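Local atomic coordinates of soluble epoxide hydrolase (Bacillus megaterium, PDB entry 4INZ), a protein that belongs to the alpha/beta hydrolase superfamily, whose core is a mostly parallel beta sheet flanked by helices. Residues Ile119-Ala124 / Glu269-Ile274. The protein carries 1 engineered substitution. Residues are numbered along the deposited sequence; the frame is centred on the assembly and turned at random.
Sequences IGWTFA and EYVPNI
Trp121 is the residue of helix 115-126 that meets Val271 and Ile274, and it does so with the far end of its indole. The backbones stay well apart, the closest CA atoms, those of Trp121 and Val271, being 10.7 Å from each other, so side chains bridge the gap: Trp121 CZ3 comes to 3.9 Å from Val271 CG2. CG of Trp121 stands anti to the carbonyl carbon and beside the backbone N (chi1 -83°), which turns the six-membered ring toward Val271. Val271 CG2 also lies 4.1 Å from Trp121 CH2, so one methyl touches two neighbouring ring carbons, and it approaches obliquely; the two side chains cross at about a right angle. The CD1 methyl of Ile274 arrives near the indole plane, at the ring edge, with a looser 4.5 Å to Trp121 CH2. All of this is apolar, and the two segments bury just 80 Å² between them. Ile119 and Phe123 pack instead on helix 89-102, on Ile96 and on Val93, Arg97 and Ile100 respectively. The indole also rests on Val248 and Ile250 of strand 248-253 and on Leu134 and Ala136 of strand 131-137, while His141 meets it edge-to-face. Helix 115-126 thus packs over the parallel part of the central sheet and touches the loop leading into edge strand 274-279 and that strand's first residue, Ile274, a helix-on-sheet layer characteristic of the alpha/beta hydrolase fold.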
loop_
_atom_site.group_PDB
_atom_site.type_symbol
_atom_site.label_atom_id
_atom_site.label_comp_id
_atom_site.label_asym_id
_atom_site.label_seq_id
_atom_site.Cartn_x
_atom_site.Cartn_y
_atom_site.Cartn_z
ATOM N N ILE A 119 0.745 4.488 4.515
ATOM C CA ILE A 119 1.806 4.300 5.496
ATOM C C ILE A 119 3.138 4.825 4.966
ATOM O O ILE A 119 3.850 5.563 5.652
ATOM C CB ILE A 119 1.947 2.813 5.880
ATOM C CG1 ILE A 119 0.645 2.300 6.512
ATOM C CG2 ILE A 119 3.138 2.612 6.829
ATOM C CD1 ILE A 119 0.516 0.774 6.526
ATOM N N GLY A 120 3.459 4.448 3.734
ATOM C CA GLY A 120 4.742 4.769 3.135
ATOM C C GLY A 120 4.981 6.248 2.891
ATOM O O GLY A 120 6.089 6.730 3.122
ATOM N N TRP A 121 3.966 6.966 2.408
ATOM C CA TRP A 121 4.085 8.414 2.251
ATOM C C TRP A 121 4.380 9.024 3.613
ATOM O O TRP A 121 5.287 9.850 3.762
ATOM C CB TRP A 121 2.789 9.028 1.708
ATOM C CG TRP A 121 2.584 8.976 0.192
ATOM C CD1 TRP A 121 1.658 8.229 -0.481
ATOM C CD2 TRP A 121 3.279 9.741 -0.807
ATOM N NE1 TRP A 121 1.751 8.459 -1.836
ATOM C CE2 TRP A 121 2.739 9.385 -2.062
ATOM C CE3 TRP A 121 4.316 10.680 -0.764
ATOM C CZ2 TRP A 121 3.192 9.939 -3.259
ATOM C CZ3 TRP A 121 4.769 11.230 -1.956
ATOM C CH2 TRP A 121 4.204 10.862 -3.185
ATOM N N THR A 122 3.602 8.611 4.610
ATOM C CA THR A 122 3.764 9.130 5.964
ATOM C C THR A 122 5.174 8.844 6.488
ATOM O O THR A 122 5.823 9.716 7.072
ATOM C CB THR A 122 2.703 8.548 6.915
ATOM O OG1 THR A 122 1.396 8.870 6.420
ATOM C CG2 THR A 122 2.861 9.118 8.318
ATOM N N PHE A 123 5.650 7.624 6.258
ATOM C CA PHE A 123 6.993 7.242 6.673
ATOM C C PHE A 123 8.064 8.084 5.976
ATOM O O PHE A 123 9.030 8.516 6.608
ATOM C CB PHE A 123 7.245 5.755 6.400
ATOM C CG PHE A 123 8.632 5.313 6.758
ATOM C CD1 PHE A 123 8.958 5.014 8.076
ATOM C CD2 PHE A 123 9.622 5.236 5.790
ATOM C CE1 PHE A 123 10.243 4.622 8.416
ATOM C CE2 PHE A 123 10.905 4.838 6.121
ATOM C CZ PHE A 123 11.218 4.536 7.440
ATOM N N ALA A 124 7.904 8.300 4.671
ATOM C CA ALA A 124 8.874 9.090 3.911
ATOM C C ALA A 124 8.929 10.534 4.406
ATOM O O ALA A 124 10.001 11.138 4.471
ATOM C CB ALA A 124 8.552 9.049 2.413
ATOM N N GLU A 269 3.568 20.408 -5.935
ATOM C CA GLU A 269 3.691 21.445 -4.915
ATOM C C GLU A 269 4.165 20.829 -3.598
ATOM O O GLU A 269 4.868 21.475 -2.814
ATOM C CB GLU A 269 2.356 22.165 -4.696
ATOM C CG GLU A 269 2.426 23.261 -3.628
ATOM C CD GLU A 269 1.085 23.545 -2.952
ATOM O OE1 GLU A 269 1.082 23.802 -1.725
ATOM O OE2 GLU A 269 0.041 23.520 -3.641
ATOM N N TYR A 270 3.767 19.580 -3.360
ATOM C CA TYR A 270 4.119 18.876 -2.129
ATOM C C TYR A 270 5.351 18.016 -2.306
ATOM O O TYR A 270 6.028 17.684 -1.334
ATOM C CB TYR A 270 2.962 17.989 -1.672
ATOM C CG TYR A 270 1.717 18.762 -1.339
ATOM C CD1 TYR A 270 1.583 19.405 -0.113
ATOM C CD2 TYR A 270 0.674 18.856 -2.250
ATOM C CE1 TYR A 270 0.445 20.124 0.191
ATOM C CE2 TYR A 270 -0.468 19.569 -1.952
ATOM C CZ TYR A 270 -0.579 20.200 -0.731
ATOM O OH TYR A 270 -1.717 20.912 -0.433
ATOM N N VAL A 271 5.618 17.645 -3.555
ATOM C CA VAL A 271 6.705 16.737 -3.897
ATOM C C VAL A 271 7.406 17.252 -5.149
ATOM O O VAL A 271 7.115 16.803 -6.251
ATOM C CB VAL A 271 6.162 15.315 -4.192
ATOM C CG1 VAL A 271 7.301 14.319 -4.292
ATOM C CG2 VAL A 271 5.153 14.888 -3.121
ATOM N N PRO A 272 8.332 18.209 -4.982
ATOM C CA PRO A 272 8.923 18.933 -6.118
ATOM C C PRO A 272 9.678 18.067 -7.127
ATOM O O PRO A 272 9.664 18.373 -8.324
ATOM C CB PRO A 272 9.885 19.919 -5.442
ATOM C CG PRO A 272 9.337 20.093 -4.064
ATOM C CD PRO A 272 8.776 18.753 -3.688
ATOM N N ASN A 273 10.344 17.019 -6.661
ATOM C CA ASN A 273 11.091 16.155 -7.559
ATOM C C ASN A 273 10.294 14.896 -7.829
ATOM O O ASN A 273 10.655 13.810 -7.375
ATOM C CB ASN A 273 12.453 15.801 -6.961
ATOM C CG ASN A 273 13.324 15.010 -7.922
ATOM O OD1 ASN A 273 12.864 14.565 -8.978
ATOM N ND2 ASN A 273 14.586 14.814 -7.551
ATOM N N ILE A 274 9.202 15.047 -8.567
ATOM C CA ILE A 274 8.305 13.930 -8.814
ATOM C C ILE A 274 8.110 13.677 -10.305
ATOM O O ILE A 274 8.147 14.610 -11.123
ATOM C CB ILE A 274 6.931 14.170 -8.155
ATOM C CG1 ILE A 274 6.154 12.855 -8.023
ATOM C CG2 ILE A 274 6.145 15.227 -8.926
ATOM C CD1 ILE A 274 4.984 12.942 -7.069
#